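Local coordinates for protein inorganic polyphosphate/ATP-glucomannokinase (Arthrobacter sp., PDB 1WOQ) that phosphorylates glucose and mannose, drawing the phosphoryl group from inorganic polyphosphate or ATP, as a ROK-family sugar kinase of the actin-like ATPase superfamily, at residues Gly152-Ala156 / Ala167-His171. Numbering follows the deposited sequence.
Sequences GIGSA and AELGH. With BGC (beta-D-glucopyranose), chain C.
I153 and G170 bring their backbones within 4.4 Å (CA to CA) where the strand beginning at I153 passes the loop and short 3-10 turn of 167-171. In this ROK sugar kinase of the actin-like ATPase clan, the two segments form part of the glucose pocket. G170 CA approaches I153 O at 3.2 Å in a CA-H...O contact, and CB and CG2 of I153 pack on the same CA; a side chain at G170 would run into that carbonyl. Further along, S155 OG bridges the loop backbone. It donates to A167 O at 2.8 Å, from above the carbonyl plane (72° out of it), and accepts from L169 N at 2.9 Å. With chi1 at 64°, OG lies between the S155 backbone N and carbonyl carbon, where it meets both loop atoms, and L169 CB packs against S155 CB. An alanine here would take away OG and would probably leave L169 N without its acceptor and A167 O without this donor, making the turn less firmly held to the strand. Two waters extend the link: one donates to I153 O and E168 OE1 and accepts from G170 N; the other joins S155 N to the sugar O4 and, weakly, to A167 O. The loop's E168 turns its carboxylate to beta-D-glucopyranose, OE1 accepting from O2 and OE2 from O3, each at 2.6 Å. D178 is hydrogen-bonded to H171 ND1 and so probably steadies the ring, while E180 binds both the sugar and I153 N. At the edge of the H171 ring, sugar O2 lies near the ring plane and accepts from NE2 at 2.8 Å, with an N-H...O angle of 141°; O1 also accepts from NE2, at 3.2 Å.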
ATOM      1  N   GLY A 152       3.782  -9.292   1.712  1.00 16.75           N
ATOM      2  CA  GLY A 152       5.125  -8.826   2.001  1.00 14.63           C
ATOM      3  C   GLY A 152       4.990  -7.814   3.121  1.00 14.62           C
ATOM      4  O   GLY A 152       3.901  -7.640   3.671  1.00 15.72           O
ATOM      5  N   ILE A 153       6.087  -7.168   3.491  1.00 11.80           N
ATOM      6  CA  ILE A 153       6.021  -6.140   4.517  1.00 12.38           C
ATOM      7  C   ILE A 153       6.293  -4.835   3.788  1.00 12.54           C
ATOM      8  O   ILE A 153       7.333  -4.674   3.154  1.00 12.78           O
ATOM      9  CB  ILE A 153       7.072  -6.347   5.627  1.00 12.23           C
ATOM     10  CG1 ILE A 153       6.702  -7.587   6.454  1.00 13.55           C
ATOM     11  CG2 ILE A 153       7.137  -5.098   6.525  1.00 10.70           C
ATOM     12  CD1 ILE A 153       7.633  -7.862   7.627  1.00 16.01           C
ATOM     13  N   GLY A 154       5.332  -3.921   3.844  1.00 11.77           N
ATOM     14  CA  GLY A 154       5.504  -2.649   3.179  1.00 11.27           C
ATOM     15  C   GLY A 154       5.779  -1.570   4.197  1.00 11.31           C
ATOM     16  O   GLY A 154       5.531  -1.754   5.391  1.00 12.10           O
ATOM     17  N   SER A 155       6.306  -0.445   3.733  1.00 10.06           N
ATOM     18  CA  SER A 155       6.587   0.659   4.632  1.00 11.11           C
ATOM     19  C   SER A 155       6.462   1.994   3.929  1.00 12.17           C
ATOM     20  O   SER A 155       7.008   2.187   2.841  1.00 12.40           O
ATOM     21  CB  SER A 155       7.999   0.545   5.215  1.00 12.47           C
ATOM     22  OG  SER A 155       8.982   0.656   4.197  1.00 14.49           O
ATOM     23  N   ALA A 156       5.734   2.911   4.558  1.00 11.65           N
ATOM     24  CA  ALA A 156       5.581   4.260   4.040  1.00 12.51           C
ATOM     25  C   ALA A 156       6.304   5.143   5.052  1.00 12.83           C
ATOM     26  O   ALA A 156       5.984   5.119   6.245  1.00 13.18           O
ATOM     27  CB  ALA A 156       4.107   4.651   3.972  1.00 10.82           C
ATOM     28  N   ALA A 167      10.447   3.859   0.676  1.00 11.93           N
ATOM     29  CA  ALA A 167      11.203   3.223   1.756  1.00 12.30           C
ATOM     30  C   ALA A 167      10.835   1.739   1.675  1.00 11.96           C
ATOM     31  O   ALA A 167       9.653   1.396   1.608  1.00 12.76           O
ATOM     32  CB  ALA A 167      10.797   3.795   3.114  1.00 12.50           C
ATOM     33  N   GLU A 168      11.836   0.860   1.665  1.00 11.10           N
ATOM     34  CA  GLU A 168      11.583  -0.580   1.578  1.00 10.85           C
ATOM     35  C   GLU A 168      12.021  -1.300   2.849  1.00 11.23           C
ATOM     36  O   GLU A 168      12.820  -2.232   2.802  1.00 11.26           O
ATOM     37  CB  GLU A 168      12.319  -1.169   0.365  1.00 12.31           C
ATOM     38  CG  GLU A 168      11.670  -0.850  -0.984  1.00 11.99           C
ATOM     39  CD  GLU A 168      10.395  -1.650  -1.226  1.00 13.23           C
ATOM     40  OE1 GLU A 168      10.301  -2.788  -0.719  1.00 12.30           O
ATOM     41  OE2 GLU A 168       9.498  -1.151  -1.944  1.00 12.65           O
ATOM     42  N   LEU A 169      11.480  -0.863   3.984  1.00 11.80           N
ATOM     43  CA  LEU A 169      11.820  -1.437   5.282  1.00 13.61           C
ATOM     44  C   LEU A 169      11.415  -2.893   5.461  1.00 12.27           C
ATOM     45  O   LEU A 169      11.835  -3.542   6.420  1.00 12.49           O
ATOM     46  CB  LEU A 169      11.214  -0.582   6.401  1.00 14.47           C
ATOM     47  CG  LEU A 169      12.080   0.547   6.978  1.00 21.15           C
ATOM     48  CD1 LEU A 169      13.053   1.083   5.949  1.00 20.21           C
ATOM     49  CD2 LEU A 169      11.179   1.647   7.515  1.00 16.65           C
ATOM     50  N   GLY A 170      10.598  -3.405   4.546  1.00 12.31           N
ATOM     51  CA  GLY A 170      10.199  -4.795   4.630  1.00 12.41           C
ATOM     52  C   GLY A 170      11.372  -5.660   4.214  1.00 14.06           C
ATOM     53  O   GLY A 170      11.354  -6.879   4.396  1.00 14.15           O
ATOM     54  N   HIS A 171      12.407  -5.023   3.670  1.00 12.74           N
ATOM     55  CA  HIS A 171      13.584  -5.749   3.220  1.00 13.49           C
ATOM     56  C   HIS A 171      14.838  -5.491   4.033  1.00 14.04           C
ATOM     57  O   HIS A 171      15.956  -5.756   3.587  1.00 13.80           O
ATOM     58  CB  HIS A 171      13.806  -5.493   1.725  1.00 14.59           C
ATOM     59  CG  HIS A 171      12.715  -6.065   0.874  1.00 15.65           C
ATOM     60  ND1 HIS A 171      12.436  -7.416   0.845  1.00 15.74           N
ATOM     61  CD2 HIS A 171      11.772  -5.469   0.107  1.00 14.97           C
ATOM     62  CE1 HIS A 171      11.365  -7.625   0.102  1.00 15.35           C
ATOM     63  NE2 HIS A 171      10.941  -6.461  -0.358  1.00 15.67           N
TER
HETATM   64  C2  BGC C 290       7.716  -4.939  -1.587  1.00 13.64           C
HETATM   65  C3  BGC C 290       7.186  -3.531  -1.285  1.00 11.49           C
HETATM   66  C4  BGC C 290       5.689  -3.596  -0.946  1.00 12.77           C
HETATM   67  C5  BGC C 290       5.458  -4.607   0.186  1.00 13.44           C
HETATM   68  C6  BGC C 290       3.997  -4.804   0.539  1.00 15.12           C
HETATM   69  C1  BGC C 290       7.401  -5.858  -0.404  1.00 13.33           C
HETATM   70  O1  BGC C 290       7.833  -7.148  -0.661  1.00 16.49           O
HETATM   71  O2  BGC C 290       9.116  -4.891  -1.804  1.00 12.64           O
HETATM   72  O3  BGC C 290       7.395  -2.680  -2.402  1.00 11.76           O
HETATM   73  O4  BGC C 290       5.229  -2.310  -0.541  1.00 12.12           O
HETATM   74  O5  BGC C 290       5.986  -5.898  -0.191  1.00 14.15           O
HETATM   75  O6  BGC C 290       3.225  -5.129  -0.607  1.00 15.80           O
HETATM   76  O   HOH W   1       9.115  -2.881   1.982  1.00 12.94           O
HETATM   77  O   HOH W   2       7.103  -0.789   0.866  1.00 13.33           O